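PDB 1WCW: uroporphyrinogen III synthase from Thermus thermophilus, which probably catalyses the cyclisation of hydroxymethylbilane, with inversion of its last pyrrole ring, to uroporphyrinogen III on the way to haem and related tetrapyrroles. Local coordinates for residues 225-228 / 229-232; 202-205 / 206-209; 21-24 / 25-29. All blocks are in the same frame, centred on the assembly; numbering follows the deposited sequence.

Contact 1: residues 225-228 / 229-232; sequences TADA and LREW
Asp227 and Arg230 lie side by side on the outer face of helix 223-231 and pair by charge alone. Arg230 NE is 3.6 Å from Asp227 OD2, a long salt bridge; the oxygen sits well out of the guanidinium plane, with no N-H aimed at it, and the carboxylate and guanidinium planes are 55° apart. A bend at chi3 (47°) leaves NE beside the carboxylate while the rest of the guanidinium leads outward.

Backbone bonds do most of the joining. Leu229 N, Arg230 N and Glu231 N donate to the carbonyls of Thr225, Ala226 and Asp227, the Arg230 N to Ala226 O bond measuring 3.0 Å. The Trp232 N to Ala228 O bond is weak, at 3.4 Å, and Trp232 N also donates to Leu229 O at 3.0 Å. The indole turns its edge to Ala228 O, with Trp232 CD1 3.3 Å away, while NE1 bonds to Glu196.

Apolar packing faces inward: Ala228 and Leu229 meet Val195 of helix 192-201, and Leu229 reaches Phe189 of strand 186-189.

The helix of this beta-alpha-beta unit is thus held by its backbone and its buried apolar face, and the solvent-side ion pair, lacking a directed bond, probably adds little.

Contact 2: residues 202-205 / 206-209; sequences AKDP and KALR
Asp204 caps the first turn of helix 205-214 by folding its side chain over Ala207. From the aspartate CB, 4.0 Å from Ala207 CB, the chain runs to CG, which stands anti to the backbone N (chi1 -169°), a torsion that brings the carboxylate back over the first turn and sets Asp204 CG 3.4 Å from Ala207 CB. One carboxylate oxygen, Asp204 OD1, accepts from Ala207 N at 3.1 Å; the amide comes from above the carboxylate plane, 64° out of it, although the N-H itself points fairly straight at the oxygen (158°). The other, Asp204 OD2, lies against Ala207 CB at 3.5 Å. The next amide, Lys206 N, donates to a water at 3.0 Å. An asparagine here would keep an oxygen for Ala207 N but, without the negative charge, would probably leave the positive end of the helix dipole less well compensated.

Behind the cap, Asp204 O receives Leu208 N and Pro205 O receives Arg209 N, beginning the regular helical pattern. Leu208 turns inward, its CD2 3.9 Å from Ala202 CB, and packs on Leu179, Leu198 and Phe199; Glu176 binds the Asp204 amide. An N-cap aspartate followed by proline at N1 is a classic helix start, here closing the short connection between helices 192-201 and 205-214.

Contact 3: residues 21-24 / 25-29; sequences AFKA and LAEKL
Lys23 and Glu27, one turn apart on helix 19-28, form a salt bridge in which Lys23 NZ donates to Glu27 OE2 at 2.9 Å. The ammonium meets OE2 on its syn side, 33° out of the carboxylate plane, and the two side chains run at a slant to each other. The lysine is extended as far as CE and then bends at its last torsion (chi4 -74°), which turns NZ back to the acid; Lys23 CE also rests 3.5 Å from Glu27 OE2.

Water extends the pair. One molecule accepts from Lys23 NZ at 3.0 Å and lies close to Glu27 OE1, probably giving the ion pair an indirect link. Another donates to Ala24 O at 3.0 Å and to Glu27 OE1 at a longer 3.3 Å, tying the carboxylate to a backbone carbonyl that also accepts from Lys28 N.

Beneath these groups run the helical bonds, in which Leu25 N, Ala26 N and Glu27 N donate to the carbonyls of Ala21, Phe22 and Lys23. The glutamate stem lies close over this backbone, its CG 3.1 Å from Lys23 O.

Packing lies on the inner side. Ala26 CB sits over one face of the Phe22 ring, 4.4 Å from CZ. The phenylalanine stacks on Tyr13 and reaches Pro33 and Leu35 of strand 32-35 as well as Leu245 and Leu249 of helix 245-260. Ala26, too, rests on Pro33.

The helix is therefore amphipathic: small and aromatic groups seat it on the sheet and on the neighbouring helix, while its outer face carries an i to i+4 ion pair, probably with one bridging water, and a second water tying the glutamate to the backbone; solvent there probably moderates the gain from the charges.

Contacts 1 and 3 are the closing turns of helices and contact 2 the start of one, all in the domain built on the five-stranded parallel sheet. Contacts 1 and 3 are partly buried, contact 1 nearest the chain's centre, and contact 2 is on the surface. Contacts 1 and 3 sit on crossover helices of separate beta-alpha-beta units, about 13 Å apart at their nearest atoms. Contacts 1 and 2 touch: Arg209 NE probably hydrogen-bonds to Trp232 O at 2.7 Å, tying the first half of helix 205-214 to the residue that follows helix 223-231. The chemistry differs: a long, undirected ion pair in 225-232, a capping carboxylate in 202-209, and a close, hydrated ion pair in 21-29.

Contact 1: residues 225-228 / 229-232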
loop_
_atom_site.group_PDB
_atom_site.type_symbol
_atom_site.label_atom_id
_atom_site.label_comp_id
_atom_site.label_asym_id
_atom_site.label_seq_id
_atom_site.Cartn_x
_atom_site.Cartn_y
_atom_site.Cartn_z
ATOM N N THR A 225 -6.478 -2.598 -4.128
ATOM C CA THR A 225 -5.549 -3.281 -5.058
ATOM C C THR A 225 -6.296 -3.572 -6.386
ATOM O O THR A 225 -5.705 -3.303 -7.472
ATOM C CB THR A 225 -5.137 -4.592 -4.443
ATOM O OG1 THR A 225 -4.478 -4.313 -3.206
ATOM C CG2 THR A 225 -4.059 -5.322 -5.371
ATOM N N ALA A 226 -7.551 -4.010 -6.375
ATOM C CA ALA A 226 -8.248 -4.254 -7.585
ATOM C C ALA A 226 -8.439 -2.975 -8.352
ATOM O O ALA A 226 -8.325 -2.977 -9.596
ATOM C CB ALA A 226 -9.625 -4.854 -7.245
ATOM N N ASP A 227 -8.733 -1.854 -7.690
ATOM C CA ASP A 227 -8.919 -0.605 -8.384
ATOM C C ASP A 227 -7.633 -0.126 -8.988
ATOM O O ASP A 227 -7.675 0.482 -10.065
ATOM C CB ASP A 227 -9.579 0.462 -7.458
ATOM C CG ASP A 227 -11.082 0.201 -7.217
ATOM O OD1 ASP A 227 -11.637 0.735 -6.232
ATOM O OD2 ASP A 227 -11.721 -0.511 -8.016
ATOM N N ALA A 228 -6.471 -0.412 -8.425
ATOM C CA ALA A 228 -5.236 -0.042 -9.036
ATOM C C ALA A 228 -5.054 -0.795 -10.367
ATOM O O ALA A 228 -4.578 -0.195 -11.352
ATOM C CB ALA A 228 -4.073 -0.312 -8.097
ATOM N N LEU A 229 -5.368 -2.074 -10.390
ATOM C CA LEU A 229 -5.310 -2.799 -11.653
ATOM C C LEU A 229 -6.221 -2.194 -12.680
ATOM O O LEU A 229 -5.867 -2.017 -13.875
ATOM C CB LEU A 229 -5.672 -4.268 -11.384
ATOM C CG LEU A 229 -4.505 -5.070 -10.779
ATOM C CD1 LEU A 229 -5.021 -6.350 -10.171
ATOM C CD2 LEU A 229 -3.439 -5.427 -11.853
ATOM N N ARG A 230 -7.451 -1.881 -12.248
ATOM C CA ARG A 230 -8.433 -1.336 -13.204
ATOM C C ARG A 230 -7.970 -0.002 -13.774
ATOM O O ARG A 230 -8.208 0.261 -14.964
ATOM C CB ARG A 230 -9.820 -1.182 -12.530
ATOM C CG ARG A 230 -10.484 -2.536 -12.206
ATOM C CD ARG A 230 -11.631 -2.407 -11.182
ATOM N NE ARG A 230 -12.598 -1.366 -11.404
ATOM C CZ ARG A 230 -13.847 -1.569 -11.844
ATOM N NH1 ARG A 230 -14.690 -0.547 -11.979
ATOM N NH2 ARG A 230 -14.240 -2.780 -12.184
ATOM N N GLU A 231 -7.307 0.820 -13.001
ATOM C CA GLU A 231 -6.815 2.123 -13.498
ATOM C C GLU A 231 -5.746 1.900 -14.567
ATOM O O GLU A 231 -5.527 2.803 -15.395
ATOM C CB GLU A 231 -6.231 2.935 -12.353
ATOM C CG GLU A 231 -7.212 3.357 -11.240
ATOM C CD GLU A 231 -6.455 4.027 -10.087
ATOM O OE1 GLU A 231 -5.657 4.954 -10.367
ATOM O OE2 GLU A 231 -6.626 3.623 -8.902
ATOM N N TRP A 232 -5.051 0.761 -14.577
ATOM C CA TRP A 232 -4.080 0.469 -15.626
ATOM C C TRP A 232 -4.722 -0.317 -16.754
ATOM O O TRP A 232 -3.996 -0.786 -17.623
ATOM C CB TRP A 232 -2.859 -0.262 -15.071
ATOM C CG TRP A 232 -1.938 0.647 -14.331
ATOM C CD1 TRP A 232 -1.875 0.901 -12.946
ATOM C CD2 TRP A 232 -0.889 1.453 -14.903
ATOM N NE1 TRP A 232 -0.882 1.777 -12.663
ATOM C CE2 TRP A 232 -0.258 2.147 -13.837
ATOM C CE3 TRP A 232 -0.418 1.664 -16.212
ATOM C CZ2 TRP A 232 0.831 3.013 -14.014
ATOM C CZ3 TRP A 232 0.680 2.525 -16.396
ATOM C CH2 TRP A 232 1.287 3.198 -15.307
#

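Contact 2: residues 202-205 / 206-209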
loop_
_atom_site.group_PDB
_atom_site.type_symbol
_atom_site.label_atom_id
_atom_site.label_comp_id
_atom_site.label_asym_id
_atom_site.label_seq_id
_atom_site.Cartn_x
_atom_site.Cartn_y
_atom_site.Cartn_z
ATOM N N ALA A 202 7.638 -1.600 -15.965
ATOM C CA ALA A 202 7.694 -2.513 -17.119
ATOM C C ALA A 202 8.358 -1.909 -18.347
ATOM O O ALA A 202 8.233 -0.707 -18.604
ATOM C CB ALA A 202 6.281 -2.937 -17.512
ATOM N N LYS A 203 9.080 -2.753 -19.060
ATOM C CA LYS A 203 9.610 -2.289 -20.341
ATOM C C LYS A 203 8.485 -2.076 -21.349
ATOM O O LYS A 203 8.537 -1.101 -22.166
ATOM C CB LYS A 203 10.573 -3.317 -20.911
ATOM C CG LYS A 203 11.911 -3.336 -20.203
ATOM C CD LYS A 203 12.927 -4.323 -20.798
ATOM C CE LYS A 203 14.225 -4.304 -19.934
ATOM N NZ LYS A 203 15.239 -5.399 -20.271
ATOM N N ASP A 204 7.445 -2.932 -21.323
ATOM C CA ASP A 204 6.371 -2.862 -22.331
ATOM C C ASP A 204 5.035 -2.952 -21.549
ATOM O O ASP A 204 4.430 -4.009 -21.475
ATOM C CB ASP A 204 6.567 -4.046 -23.285
ATOM C CG ASP A 204 5.703 -3.952 -24.526
ATOM O OD1 ASP A 204 4.664 -3.229 -24.529
ATOM O OD2 ASP A 204 6.075 -4.676 -25.496
ATOM N N PRO A 205 4.581 -1.821 -21.008
ATOM C CA PRO A 205 3.328 -1.854 -20.251
ATOM C C PRO A 205 2.136 -2.293 -21.064
ATOM O O PRO A 205 1.209 -2.911 -20.548
ATOM C CB PRO A 205 3.213 -0.455 -19.672
ATOM C CG PRO A 205 4.099 0.381 -20.628
ATOM C CD PRO A 205 5.233 -0.495 -20.981
ATOM N N LYS A 206 2.088 -1.977 -22.362
ATOM C CA LYS A 206 0.966 -2.451 -23.165
ATOM C C LYS A 206 0.941 -3.960 -23.267
ATOM O O LYS A 206 -0.132 -4.594 -23.214
ATOM C CB LYS A 206 1.012 -1.855 -24.589
ATOM C CG LYS A 206 0.615 -0.376 -24.538
ATOM C CD LYS A 206 0.440 0.230 -25.968
ATOM C CE LYS A 206 0.138 1.722 -25.964
ATOM N NZ LYS A 206 0.094 2.244 -27.396
ATOM N N ALA A 207 2.110 -4.577 -23.476
ATOM C CA ALA A 207 2.134 -6.024 -23.564
ATOM C C ALA A 207 1.775 -6.640 -22.217
ATOM O O ALA A 207 1.168 -7.689 -22.152
ATOM C CB ALA A 207 3.537 -6.574 -24.021
ATOM N N LEU A 208 2.201 -5.953 -21.147
ATOM C CA LEU A 208 1.894 -6.457 -19.794
ATOM C C LEU A 208 0.359 -6.412 -19.555
ATOM O O LEU A 208 -0.216 -7.372 -19.033
ATOM C CB LEU A 208 2.593 -5.574 -18.781
ATOM C CG LEU A 208 2.221 -5.764 -17.335
ATOM C CD1 LEU A 208 2.638 -7.165 -16.896
ATOM C CD2 LEU A 208 2.919 -4.715 -16.462
ATOM N N ARG A 209 -0.293 -5.329 -19.976
ATOM C CA ARG A 209 -1.760 -5.233 -19.862
ATOM C C ARG A 209 -2.398 -6.360 -20.653
ATOM O O ARG A 209 -3.301 -7.038 -20.151
ATOM C CB ARG A 209 -2.222 -3.907 -20.402
ATOM C CG ARG A 209 -3.695 -3.775 -20.391
ATOM C CD ARG A 209 -4.161 -2.459 -20.988
ATOM N NE ARG A 209 -3.702 -1.323 -20.281
ATOM C CZ ARG A 209 -2.958 -0.341 -20.795
ATOM N NH1 ARG A 209 -2.638 0.681 -20.018
ATOM N NH2 ARG A 209 -2.498 -0.370 -22.051
HETATM O O HOH W 1 4.246 -0.858 -24.084
#

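Contact 3: residues 21-24 / 25-29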
loop_
_atom_site.group_PDB
_atom_site.type_symbol
_atom_site.label_atom_id
_atom_site.label_comp_id
_atom_site.label_asym_id
_atom_site.label_seq_id
_atom_site.Cartn_x
_atom_site.Cartn_y
_atom_site.Cartn_z
ATOM N N ALA A 21 4.628 -17.648 3.732
ATOM C CA ALA A 21 3.296 -18.151 3.998
ATOM C C ALA A 21 2.638 -18.443 2.657
ATOM O O ALA A 21 1.934 -19.441 2.517
ATOM C CB ALA A 21 2.444 -17.132 4.803
ATOM N N PHE A 22 2.844 -17.539 1.682
ATOM C CA PHE A 22 2.255 -17.744 0.363
ATOM C C PHE A 22 2.709 -19.085 -0.211
ATOM O O PHE A 22 1.909 -19.889 -0.704
ATOM C CB PHE A 22 2.606 -16.622 -0.631
ATOM C CG PHE A 22 2.160 -16.908 -2.028
ATOM C CD1 PHE A 22 0.854 -16.702 -2.412
ATOM C CD2 PHE A 22 3.070 -17.437 -2.969
ATOM C CE1 PHE A 22 0.474 -17.023 -3.774
ATOM C CE2 PHE A 22 2.686 -17.744 -4.256
ATOM C CZ PHE A 22 1.421 -17.524 -4.629
ATOM N N LYS A 23 4.022 -19.361 -0.166
ATOM C CA LYS A 23 4.551 -20.558 -0.735
ATOM C C LYS A 23 3.988 -21.791 -0.073
ATOM O O LYS A 23 3.610 -22.735 -0.749
ATOM C CB LYS A 23 6.111 -20.533 -0.598
ATOM C CG LYS A 23 6.777 -21.802 -1.083
ATOM C CD LYS A 23 8.310 -21.711 -0.921
ATOM C CE LYS A 23 8.942 -23.055 -1.355
ATOM N NZ LYS A 23 8.774 -24.183 -0.409
ATOM N N ALA A 24 3.985 -21.794 1.248
ATOM C CA ALA A 24 3.487 -22.938 1.988
ATOM C C ALA A 24 2.027 -23.242 1.703
ATOM O O ALA A 24 1.672 -24.389 1.459
ATOM C CB ALA A 24 3.695 -22.723 3.493
ATOM N N LEU A 25 1.174 -22.223 1.730
ATOM C CA LEU A 25 -0.223 -22.383 1.511
ATOM C C LEU A 25 -0.461 -22.805 0.063
ATOM O O LEU A 25 -1.240 -23.725 -0.239
ATOM C CB LEU A 25 -0.910 -21.050 1.780
ATOM C CG LEU A 25 -2.238 -21.033 2.532
ATOM C CD1 LEU A 25 -3.214 -22.031 1.916
ATOM C CD2 LEU A 25 -1.934 -21.401 3.956
ATOM N N ALA A 26 0.208 -22.162 -0.911
ATOM C CA ALA A 26 0.014 -22.562 -2.282
ATOM C C ALA A 26 0.361 -24.028 -2.526
ATOM O O ALA A 26 -0.393 -24.728 -3.227
ATOM C CB ALA A 26 0.850 -21.641 -3.228
ATOM N N GLU A 27 1.466 -24.487 -1.979
ATOM C CA GLU A 27 1.847 -25.877 -2.133
ATOM C C GLU A 27 0.783 -26.790 -1.528
ATOM O O GLU A 27 0.449 -27.836 -2.132
ATOM C CB GLU A 27 3.168 -26.134 -1.425
ATOM C CG GLU A 27 4.360 -25.465 -2.097
ATOM C CD GLU A 27 5.668 -25.590 -1.308
ATOM O OE1 GLU A 27 5.631 -25.567 -0.052
ATOM O OE2 GLU A 27 6.753 -25.680 -1.942
ATOM N N LYS A 28 0.279 -26.441 -0.351
ATOM C CA LYS A 28 -0.776 -27.301 0.297
ATOM C C LYS A 28 -2.052 -27.355 -0.515
ATOM O O LYS A 28 -2.809 -28.367 -0.494
ATOM C CB LYS A 28 -1.081 -26.777 1.710
ATOM C CG LYS A 28 0.046 -26.967 2.689
ATOM C CD LYS A 28 -0.336 -26.526 4.091
ATOM C CE LYS A 28 0.843 -26.800 5.045
ATOM N NZ LYS A 28 0.649 -26.144 6.391
ATOM N N LEU A 29 -2.318 -26.331 -1.296
ATOM C CA LEU A 29 -3.528 -26.292 -2.129
ATOM C C LEU A 29 -3.321 -26.875 -3.506
ATOM O O LEU A 29 -4.224 -26.869 -4.335
ATOM C CB LEU A 29 -4.024 -24.827 -2.223
ATOM C CG LEU A 29 -4.474 -24.240 -0.887
ATOM C CD1 LEU A 29 -4.849 -22.780 -1.054
ATOM C CD2 LEU A 29 -5.659 -25.017 -0.330
HETATM O O HOH W 2 6.928 -24.810 1.933
HETATM O O HOH W 3 3.604 -26.489 2.334
#